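Local structure of PadR family transcriptional regulator (Streptococcus pneumoniae, 5ZQH) at residues Y45-G59 and K71-V83. The protein probably binds DNA through a winged helix-turn-helix domain and so regulates transcription, as other members of the PadR family do. Sequence-based numbering, arbitrary orientation.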
ATOM      1  N   TYR A  45      13.078  -8.688   9.414  1.00 12.10           N
ATOM      2  CA  TYR A  45      13.866  -8.021  10.452  1.00 11.91           C
ATOM      3  C   TYR A  45      14.355  -6.600  10.082  1.00 11.87           C
ATOM      4  O   TYR A  45      14.462  -5.763  10.981  1.00 11.92           O
ATOM      5  CB  TYR A  45      15.023  -8.896  10.955  1.00 11.81           C
ATOM      6  CG  TYR A  45      15.234  -8.818  12.454  1.00 11.70           C
ATOM      7  CD1 TYR A  45      15.902  -7.735  13.031  1.00 11.71           C
ATOM      8  CD2 TYR A  45      14.763  -9.826  13.298  1.00 11.67           C
ATOM      9  CE1 TYR A  45      16.092  -7.651  14.406  1.00 11.70           C
ATOM     10  CE2 TYR A  45      14.944  -9.754  14.673  1.00 11.69           C
ATOM     11  CZ  TYR A  45      15.613  -8.658  15.225  1.00 11.69           C
ATOM     12  OH  TYR A  45      15.807  -8.570  16.588  1.00 11.65           O
ATOM     13  N   PRO A  46      14.655  -6.321   8.782  1.00 11.76           N
ATOM     14  CA  PRO A  46      14.854  -4.915   8.384  1.00 11.70           C
ATOM     15  C   PRO A  46      13.679  -3.988   8.723  1.00 11.70           C
ATOM     16  O   PRO A  46      13.909  -2.855   9.174  1.00 11.65           O
ATOM     17  CB  PRO A  46      15.045  -5.003   6.870  1.00 11.69           C
ATOM     18  CG  PRO A  46      15.682  -6.325   6.671  1.00 11.69           C
ATOM     19  CD  PRO A  46      15.088  -7.238   7.705  1.00 11.72           C
ATOM     20  N   LEU A  47      12.445  -4.471   8.518  1.00 11.67           N
ATOM     21  CA  LEU A  47      11.231  -3.744   8.913  1.00 11.68           C
ATOM     22  C   LEU A  47      11.125  -3.562  10.438  1.00 11.71           C
ATOM     23  O   LEU A  47      10.831  -2.456  10.914  1.00 11.74           O
ATOM     24  CB  LEU A  47       9.973  -4.416   8.338  1.00 11.71           C
ATOM     25  CG  LEU A  47       8.571  -3.935   8.750  1.00 11.67           C
ATOM     26  CD1 LEU A  47       8.294  -2.517   8.259  1.00 11.65           C
ATOM     27  CD2 LEU A  47       7.508  -4.904   8.249  1.00 11.62           C
ATOM     28  N   LEU A  48      11.383  -4.635  11.191  1.00 11.76           N
ATOM     29  CA  LEU A  48      11.424  -4.579  12.653  1.00 11.84           C
ATOM     30  C   LEU A  48      12.481  -3.597  13.150  1.00 11.96           C
ATOM     31  O   LEU A  48      12.238  -2.864  14.108  1.00 12.09           O
ATOM     32  CB  LEU A  48      11.653  -5.968  13.265  1.00 11.78           C
ATOM     33  CG  LEU A  48      10.579  -7.057  13.122  1.00 11.78           C
ATOM     34  CD1 LEU A  48      11.110  -8.384  13.655  1.00 11.69           C
ATOM     35  CD2 LEU A  48       9.278  -6.684  13.823  1.00 11.72           C
ATOM     36  N   GLN A  49      13.635  -3.585  12.481  1.00 12.06           N
ATOM     37  CA  GLN A  49      14.735  -2.657  12.767  1.00 12.23           C
ATOM     38  C   GLN A  49      14.295  -1.196  12.597  1.00 12.20           C
ATOM     39  O   GLN A  49      14.602  -0.358  13.448  1.00 12.12           O
ATOM     40  CB  GLN A  49      15.927  -2.958  11.852  1.00 12.37           C
ATOM     41  CG  GLN A  49      17.293  -2.614  12.425  1.00 12.65           C
ATOM     42  CD  GLN A  49      18.192  -3.829  12.582  1.00 12.80           C
ATOM     43  OE1 GLN A  49      18.326  -4.650  11.666  1.00 13.03           O
ATOM     44  NE2 GLN A  49      18.830  -3.942  13.739  1.00 12.83           N
ATOM     45  N   LYS A  50      13.568  -0.921  11.505  1.00 12.22           N
ATOM     46  CA  LYS A  50      13.060   0.409  11.165  1.00 12.28           C
ATOM     47  C   LYS A  50      12.056   0.927  12.194  1.00 12.45           C
ATOM     48  O   LYS A  50      12.184   2.061  12.660  1.00 12.42           O
ATOM     49  CB  LYS A  50      12.456   0.415   9.757  1.00 12.25           C
ATOM     50  CG  LYS A  50      12.138   1.802   9.198  1.00 12.25           C
ATOM     51  CD  LYS A  50      11.822   1.752   7.710  1.00 12.27           C
ATOM     52  CE  LYS A  50      10.362   1.420   7.444  1.00 12.37           C
ATOM     53  NZ  LYS A  50      10.212   0.414   6.353  1.00 12.35           N
ATOM     54  N   LEU A  51      11.077   0.084  12.532  1.00 12.66           N
ATOM     55  CA  LEU A  51      10.047   0.369  13.529  1.00 12.80           C
ATOM     56  C   LEU A  51      10.617   0.629  14.928  1.00 12.98           C
ATOM     57  O   LEU A  51      10.154   1.535  15.616  1.00 13.00           O
ATOM     58  CB  LEU A  51       9.046  -0.791  13.579  1.00 12.89           C
ATOM     59  CG  LEU A  51       7.774  -0.961  12.729  1.00 12.87           C
ATOM     60  CD1 LEU A  51       7.765  -0.238  11.385  1.00 12.86           C
ATOM     61  CD2 LEU A  51       7.536  -2.451  12.534  1.00 12.86           C
ATOM     62  N   GLU A  52      11.613  -0.158  15.347  1.00 13.20           N
ATOM     63  CA  GLU A  52      12.269   0.044  16.653  1.00 13.42           C
ATOM     64  C   GLU A  52      13.009   1.388  16.716  1.00 13.48           C
ATOM     65  O   GLU A  52      12.887   2.126  17.700  1.00 13.47           O
ATOM     66  CB  GLU A  52      13.219  -1.117  16.996  1.00 13.48           C
ATOM     67  CG  GLU A  52      13.702  -1.113  18.447  1.00 13.58           C
ATOM     68  CD  GLU A  52      14.782  -2.146  18.763  1.00 13.69           C
ATOM     69  OE1 GLU A  52      15.280  -2.839  17.842  1.00 13.70           O
ATOM     70  OE2 GLU A  52      15.139  -2.268  19.960  1.00 13.73           O
ATOM     71  N   LYS A  53      13.763   1.686  15.658  1.00 13.59           N
ATOM     72  CA  LYS A  53      14.498   2.947  15.508  1.00 13.72           C
ATOM     73  C   LYS A  53      13.543   4.151  15.405  1.00 13.73           C
ATOM     74  O   LYS A  53      13.826   5.220  15.958  1.00 13.76           O
ATOM     75  CB  LYS A  53      15.484   2.840  14.321  1.00 13.82           C
ATOM     76  CG  LYS A  53      16.259   4.100  13.948  1.00 13.92           C
ATOM     77  CD  LYS A  53      15.685   4.673  12.660  1.00 14.05           C
ATOM     78  CE  LYS A  53      15.557   6.186  12.698  1.00 14.13           C
ATOM     79  NZ  LYS A  53      14.588   6.642  11.661  1.00 14.14           N
ATOM     80  N   ASN A  54      12.408   3.953  14.726  1.00 13.72           N
ATOM     81  CA  ASN A  54      11.312   4.937  14.673  1.00 13.69           C
ATOM     82  C   ASN A  54      10.587   5.158  16.007  1.00 13.63           C
ATOM     83  O   ASN A  54       9.738   6.053  16.110  1.00 13.63           O
ATOM     84  CB  ASN A  54      10.269   4.524  13.625  1.00 13.75           C
ATOM     85  CG  ASN A  54      10.706   4.803  12.198  1.00 13.82           C
ATOM     86  OD1 ASN A  54      11.712   5.478  11.945  1.00 13.76           O
ATOM     87  ND2 ASN A  54       9.937   4.274  11.245  1.00 13.86           N
ATOM     88  N   GLN A  55      10.915   4.333  17.008  1.00 13.56           N
ATOM     89  CA  GLN A  55      10.265   4.315  18.329  1.00 13.53           C
ATOM     90  C   GLN A  55       8.760   3.991  18.254  1.00 13.37           C
ATOM     91  O   GLN A  55       7.968   4.493  19.048  1.00 13.28           O
ATOM     92  CB  GLN A  55      10.543   5.615  19.122  1.00 13.67           C
ATOM     93  CG  GLN A  55      11.979   5.780  19.611  1.00 13.85           C
ATOM     94  CD  GLN A  55      12.268   7.167  20.169  1.00 14.04           C
ATOM     95  OE1 GLN A  55      11.465   7.741  20.917  1.00 14.19           O
ATOM     96  NE2 GLN A  55      13.429   7.714  19.814  1.00 14.05           N
ATOM     97  N   TRP A  56       8.384   3.150  17.289  1.00 13.21           N
ATOM     98  CA  TRP A  56       7.010   2.656  17.154  1.00 13.08           C
ATOM     99  C   TRP A  56       6.841   1.384  17.976  1.00 13.12           C
ATOM    100  O   TRP A  56       5.787   1.143  18.565  1.00 12.99           O
ATOM    101  CB  TRP A  56       6.676   2.380  15.685  1.00 13.01           C
ATOM    102  CG  TRP A  56       6.626   3.597  14.773  1.00 12.96           C
ATOM    103  CD1 TRP A  56       6.967   4.890  15.083  1.00 12.93           C
ATOM    104  CD2 TRP A  56       6.250   3.608  13.389  1.00 12.89           C
ATOM    105  NE1 TRP A  56       6.810   5.701  13.985  1.00 12.88           N
ATOM    106  CE2 TRP A  56       6.374   4.943  12.931  1.00 12.89           C
ATOM    107  CE3 TRP A  56       5.811   2.623  12.492  1.00 12.86           C
ATOM    108  CZ2 TRP A  56       6.079   5.316  11.610  1.00 12.83           C
ATOM    109  CZ3 TRP A  56       5.516   2.995  11.172  1.00 12.85           C
ATOM    110  CH2 TRP A  56       5.648   4.332  10.750  1.00 12.85           C
ATOM    111  N   ILE A  57       7.892   0.565  17.996  1.00 13.29           N
ATOM    112  CA  ILE A  57       7.950  -0.649  18.817  1.00 13.42           C
ATOM    113  C   ILE A  57       9.212  -0.644  19.688  1.00 13.61           C
ATOM    114  O   ILE A  57      10.138   0.134  19.442  1.00 13.65           O
ATOM    115  CB  ILE A  57       7.868  -1.947  17.964  1.00 13.33           C
ATOM    116  CG1 ILE A  57       9.081  -2.075  17.026  1.00 13.26           C
ATOM    117  CG2 ILE A  57       6.542  -2.015  17.210  1.00 13.23           C
ATOM    118  CD1 ILE A  57       9.252  -3.435  16.377  1.00 13.22           C
ATOM    119  N   ARG A  58       9.239  -1.501  20.704  1.00 13.91           N
ATOM    120  CA  ARG A  58      10.434  -1.683  21.522  1.00 14.17           C
ATOM    121  C   ARG A  58      10.786  -3.153  21.703  1.00 14.32           C
ATOM    122  O   ARG A  58       9.896  -4.000  21.840  1.00 14.27           O
ATOM    123  CB  ARG A  58      10.314  -0.960  22.874  1.00 14.43           C
ATOM    124  CG  ARG A  58       9.246  -1.470  23.838  1.00 14.58           C
ATOM    125  CD  ARG A  58       9.149  -0.564  25.056  1.00 14.87           C
ATOM    126  NE  ARG A  58      10.346  -0.598  25.906  1.00 15.10           N
ATOM    127  CZ  ARG A  58      10.362  -0.933  27.201  1.00 15.30           C
ATOM    128  NH1 ARG A  58       9.246  -1.271  27.836  1.00 15.40           N
ATOM    129  NH2 ARG A  58      11.508  -0.928  27.874  1.00 15.35           N
ATOM    130  N   GLY A  59      12.090  -3.435  21.692  1.00 14.51           N
ATOM    131  CA  GLY A  59      12.618  -4.782  21.910  1.00 14.68           C
ATOM    132  C   GLY A  59      13.221  -4.930  23.292  1.00 14.88           C
ATOM    133  O   GLY A  59      14.118  -4.174  23.667  1.00 14.89           O
ATOM    134  N   LYS A  71      14.403 -11.475  22.060  1.00 12.87           N
ATOM    135  CA  LYS A  71      14.028 -10.067  22.035  1.00 12.64           C
ATOM    136  C   LYS A  71      12.565  -9.908  21.609  1.00 12.48           C
ATOM    137  O   LYS A  71      12.251  -9.956  20.421  1.00 12.31           O
ATOM    138  CB  LYS A  71      14.960  -9.276  21.108  1.00 12.65           C
ATOM    139  CG  LYS A  71      14.885  -7.770  21.305  1.00 12.68           C
ATOM    140  CD  LYS A  71      15.368  -7.011  20.079  1.00 12.71           C
ATOM    141  CE  LYS A  71      16.782  -6.489  20.253  1.00 12.72           C
ATOM    142  NZ  LYS A  71      16.991  -5.322  19.352  1.00 12.77           N
ATOM    143  N   TYR A  72      11.686  -9.718  22.594  1.00 12.36           N
ATOM    144  CA  TYR A  72      10.256  -9.535  22.349  1.00 12.23           C
ATOM    145  C   TYR A  72       9.923  -8.094  21.975  1.00 12.09           C
ATOM    146  O   TYR A  72      10.327  -7.152  22.658  1.00 12.07           O
ATOM    147  CB  TYR A  72       9.438  -9.961  23.569  1.00 12.32           C
ATOM    148  CG  TYR A  72       9.196 -11.445  23.677  1.00 12.36           C
ATOM    149  CD1 TYR A  72      10.109 -12.275  24.339  1.00 12.43           C
ATOM    150  CD2 TYR A  72       8.049 -12.025  23.131  1.00 12.38           C
ATOM    151  CE1 TYR A  72       9.886 -13.642  24.459  1.00 12.46           C
ATOM    152  CE2 TYR A  72       7.819 -13.392  23.235  1.00 12.44           C
ATOM    153  CZ  TYR A  72       8.742 -14.195  23.903  1.00 12.46           C
ATOM    154  OH  TYR A  72       8.522 -15.550  24.010  1.00 12.58           O
ATOM    155  N   PHE A  73       9.184  -7.940  20.882  1.00 11.93           N
ATOM    156  CA  PHE A  73       8.732  -6.636  20.423  1.00 11.88           C
ATOM    157  C   PHE A  73       7.311  -6.345  20.901  1.00 11.86           C
ATOM    158  O   PHE A  73       6.415  -7.181  20.762  1.00 11.87           O
ATOM    159  CB  PHE A  73       8.822  -6.531  18.896  1.00 11.80           C
ATOM    160  CG  PHE A  73      10.215  -6.693  18.354  1.00 11.77           C
ATOM    161  CD1 PHE A  73      11.151  -5.653  18.458  1.00 11.74           C
ATOM    162  CD2 PHE A  73      10.601  -7.887  17.735  1.00 11.69           C
ATOM    163  CE1 PHE A  73      12.439  -5.803  17.961  1.00 11.68           C
ATOM    164  CE2 PHE A  73      11.891  -8.037  17.235  1.00 11.65           C
ATOM    165  CZ  PHE A  73      12.808  -6.996  17.347  1.00 11.64           C
ATOM    166  N   SER A  74       7.136  -5.162  21.486  1.00 11.85           N
ATOM    167  CA  SER A  74       5.827  -4.643  21.915  1.00 11.83           C
ATOM    168  C   SER A  74       5.656  -3.202  21.423  1.00 11.77           C
ATOM    169  O   SER A  74       6.651  -2.492  21.211  1.00 11.92           O
ATOM    170  CB  SER A  74       5.696  -4.705  23.435  1.00 11.81           C
ATOM    171  OG  SER A  74       6.759  -4.004  24.053  1.00 11.83           O
ATOM    172  N   LEU A  75       4.407  -2.774  21.247  1.00 11.57           N
ATOM    173  CA  LEU A  75       4.111  -1.430  20.742  1.00 11.43           C
ATOM    174  C   LEU A  75       4.423  -0.302  21.730  1.00 11.32           C
ATOM    175  O   LEU A  75       4.148  -0.405  22.925  1.00 11.26           O
ATOM    176  CB  LEU A  75       2.650  -1.326  20.282  1.00 11.45           C
ATOM    177  CG  LEU A  75       2.156  -2.039  19.018  1.00 11.42           C
ATOM    178  CD1 LEU A  75       0.678  -1.747  18.847  1.00 11.38           C
ATOM    179  CD2 LEU A  75       2.913  -1.625  17.762  1.00 11.41           C
ATOM    180  N   MET A  76       5.023   0.763  21.199  1.00 11.23           N
ATOM    181  CA  MET A  76       5.223   2.023  21.914  1.00 11.12           C
ATOM    182  C   MET A  76       3.932   2.832  21.751  1.00 10.99           C
ATOM    183  O   MET A  76       2.989   2.370  21.094  1.00 10.99           O
ATOM    184  CB  MET A  76       6.395   2.791  21.299  1.00 11.18           C
ATOM    185  CG  MET A  76       7.431   3.327  22.272  1.00 11.25           C
ATOM    186  SD  MET A  76       9.014   2.498  22.029  1.00 11.37           S
ATOM    187  CE  MET A  76      10.154   3.650  22.796  1.00 11.36           C
ATOM    188  N   LYS A  77       3.894   4.033  22.335  1.00 10.81           N
ATOM    189  CA  LYS A  77       2.740   4.932  22.205  1.00 10.65           C
ATOM    190  C   LYS A  77       2.477   5.312  20.741  1.00 10.52           C
ATOM    191  O   LYS A  77       1.331   5.274  20.286  1.00 10.48           O
ATOM    192  CB  LYS A  77       2.907   6.180  23.084  1.00 10.65           C
ATOM    193  N   GLU A  78       3.543   5.650  20.016  1.00 10.38           N
ATOM    194  CA  GLU A  78       3.464   5.962  18.589  1.00 10.30           C
ATOM    195  C   GLU A  78       3.005   4.796  17.711  1.00 10.14           C
ATOM    196  O   GLU A  78       2.252   5.003  16.763  1.00 10.10           O
ATOM    197  CB  GLU A  78       4.793   6.526  18.087  1.00 10.40           C
ATOM    198  CG  GLU A  78       4.732   8.014  17.774  1.00 10.57           C
ATOM    199  CD  GLU A  78       4.503   8.285  16.297  1.00 10.64           C
ATOM    200  OE1 GLU A  78       5.496   8.209  15.539  1.00 10.72           O
ATOM    201  OE2 GLU A  78       3.349   8.576  15.892  1.00 10.66           O
ATOM    202  N   GLY A  79       3.444   3.585  18.046  1.00 10.01           N
ATOM    203  CA  GLY A  79       3.102   2.373  17.293  1.00  9.91           C
ATOM    204  C   GLY A  79       1.627   2.000  17.300  1.00  9.83           C
ATOM    205  O   GLY A  79       1.086   1.570  16.271  1.00  9.78           O
ATOM    206  N   GLU A  80       0.981   2.162  18.458  1.00  9.71           N
ATOM    207  CA  GLU A  80      -0.446   1.850  18.602  1.00  9.59           C
ATOM    208  C   GLU A  80      -1.361   2.906  17.951  1.00  9.51           C
ATOM    209  O   GLU A  80      -2.515   2.614  17.618  1.00  9.47           O
ATOM    210  CB  GLU A  80      -0.825   1.530  20.062  1.00  9.61           C
ATOM    211  CG  GLU A  80      -0.545   2.620  21.084  1.00  9.64           C
ATOM    212  CD  GLU A  80      -0.771   2.154  22.510  1.00  9.65           C
ATOM    213  OE1 GLU A  80       0.142   1.531  23.091  1.00  9.66           O
ATOM    214  OE2 GLU A  80      -1.863   2.418  23.054  1.00  9.66           O
ATOM    215  N   GLU A  81      -0.823   4.117  17.772  1.00  9.40           N
ATOM    216  CA  GLU A  81      -1.429   5.165  16.942  1.00  9.31           C
ATOM    217  C   GLU A  81      -1.296   4.849  15.451  1.00  9.23           C
ATOM    218  O   GLU A  81      -2.249   5.029  14.695  1.00  9.21           O
ATOM    219  CB  GLU A  81      -0.792   6.526  17.232  1.00  9.33           C
ATOM    220  CG  GLU A  81      -1.385   7.260  18.422  1.00  9.39           C
ATOM    221  CD  GLU A  81      -0.477   8.361  18.932  1.00  9.40           C
ATOM    222  OE1 GLU A  81       0.628   8.046  19.424  1.00  9.42           O
ATOM    223  OE2 GLU A  81      -0.868   9.542  18.848  1.00  9.43           O
ATOM    224  N   ARG A  82      -0.112   4.379  15.046  1.00  9.12           N
ATOM    225  CA  ARG A  82       0.182   4.026  13.653  1.00  9.05           C
ATOM    226  C   ARG A  82      -0.660   2.857  13.128  1.00  8.98           C
ATOM    227  O   ARG A  82      -0.944   2.789  11.927  1.00  9.04           O
ATOM    228  CB  ARG A  82       1.679   3.719  13.466  1.00  9.02           C
ATOM    229  CG  ARG A  82       2.624   4.906  13.625  1.00  9.04           C
ATOM    230  CD  ARG A  82       2.606   5.873  12.446  1.00  9.05           C
ATOM    231  NE  ARG A  82       3.404   7.071  12.730  1.00  9.09           N
ATOM    232  CZ  ARG A  82       3.878   7.919  11.816  1.00  9.07           C
ATOM    233  NH1 ARG A  82       3.658   7.721  10.520  1.00  9.05           N
ATOM    234  NH2 ARG A  82       4.591   8.968  12.207  1.00  9.03           N
ATOM    235  N   VAL A  83      -1.040   1.946  14.024  1.00  8.85           N
ATOM    236  CA  VAL A  83      -1.857   0.784  13.663  1.00  8.76           C
ATOM    237  C   VAL A  83      -3.354   1.124  13.599  1.00  8.66           C
ATOM    238  O   VAL A  83      -4.076   0.570  12.762  1.00  8.67           O
ATOM    239  CB  VAL A  83      -1.537  -0.472  14.532  1.00  8.79           C
ATOM    240  CG1 VAL A  83      -1.988  -0.316  15.978  1.00  8.80           C
ATOM    241  CG2 VAL A  83      -2.136  -1.726  13.912  1.00  8.81           C
TER
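Phe73 of strand 71-75 packs its ring against Leu48 and Tyr45 of helix 45-53 in the winged helix-turn-helix fold, where strands 57-59 and 71-75 belong to the hairpin that forms the wing. The flat, apolar ring suits this junction: Leu48 CD1 lies 3.7 Å from Phe73 CE2, Ile57 CD1 sits obliquely by Phe73 CD1, and the ring's edge points at the face of Tyr45 in an offset edge-to-face pair, planes 69° apart. The long chain of Lys71 runs past the bare CA of Gly59 and bends at chi3 to bring Lys71 NZ to Glu52 OE1, a salt bridge of 3.4 Å whose hydrogen bond is weak. Ser74 and Arg58 form the hydrogen-bonded antiparallel pair; Arg58 N reaches Ser74 O at 2.8 Å, while its guanidinium turns to Asp60. At the far end, a Schellman motif at Gln55 closes the helix and delivers Trp56 to helix 77-83. Met76 N donates a hydrogen bond to Trp56 O (2.8 Å), and Gly79, lacking a side chain, brings its CA within 3.2 Å of the same oxygen. Arg82, bent at chi2 (-75°), spreads its aliphatic chain and guanidinium over one indole face, the two planes 25° apart, with Arg82 CG in CH-pi contact 3.8 Å from the centroid of the Trp56 six-membered ring.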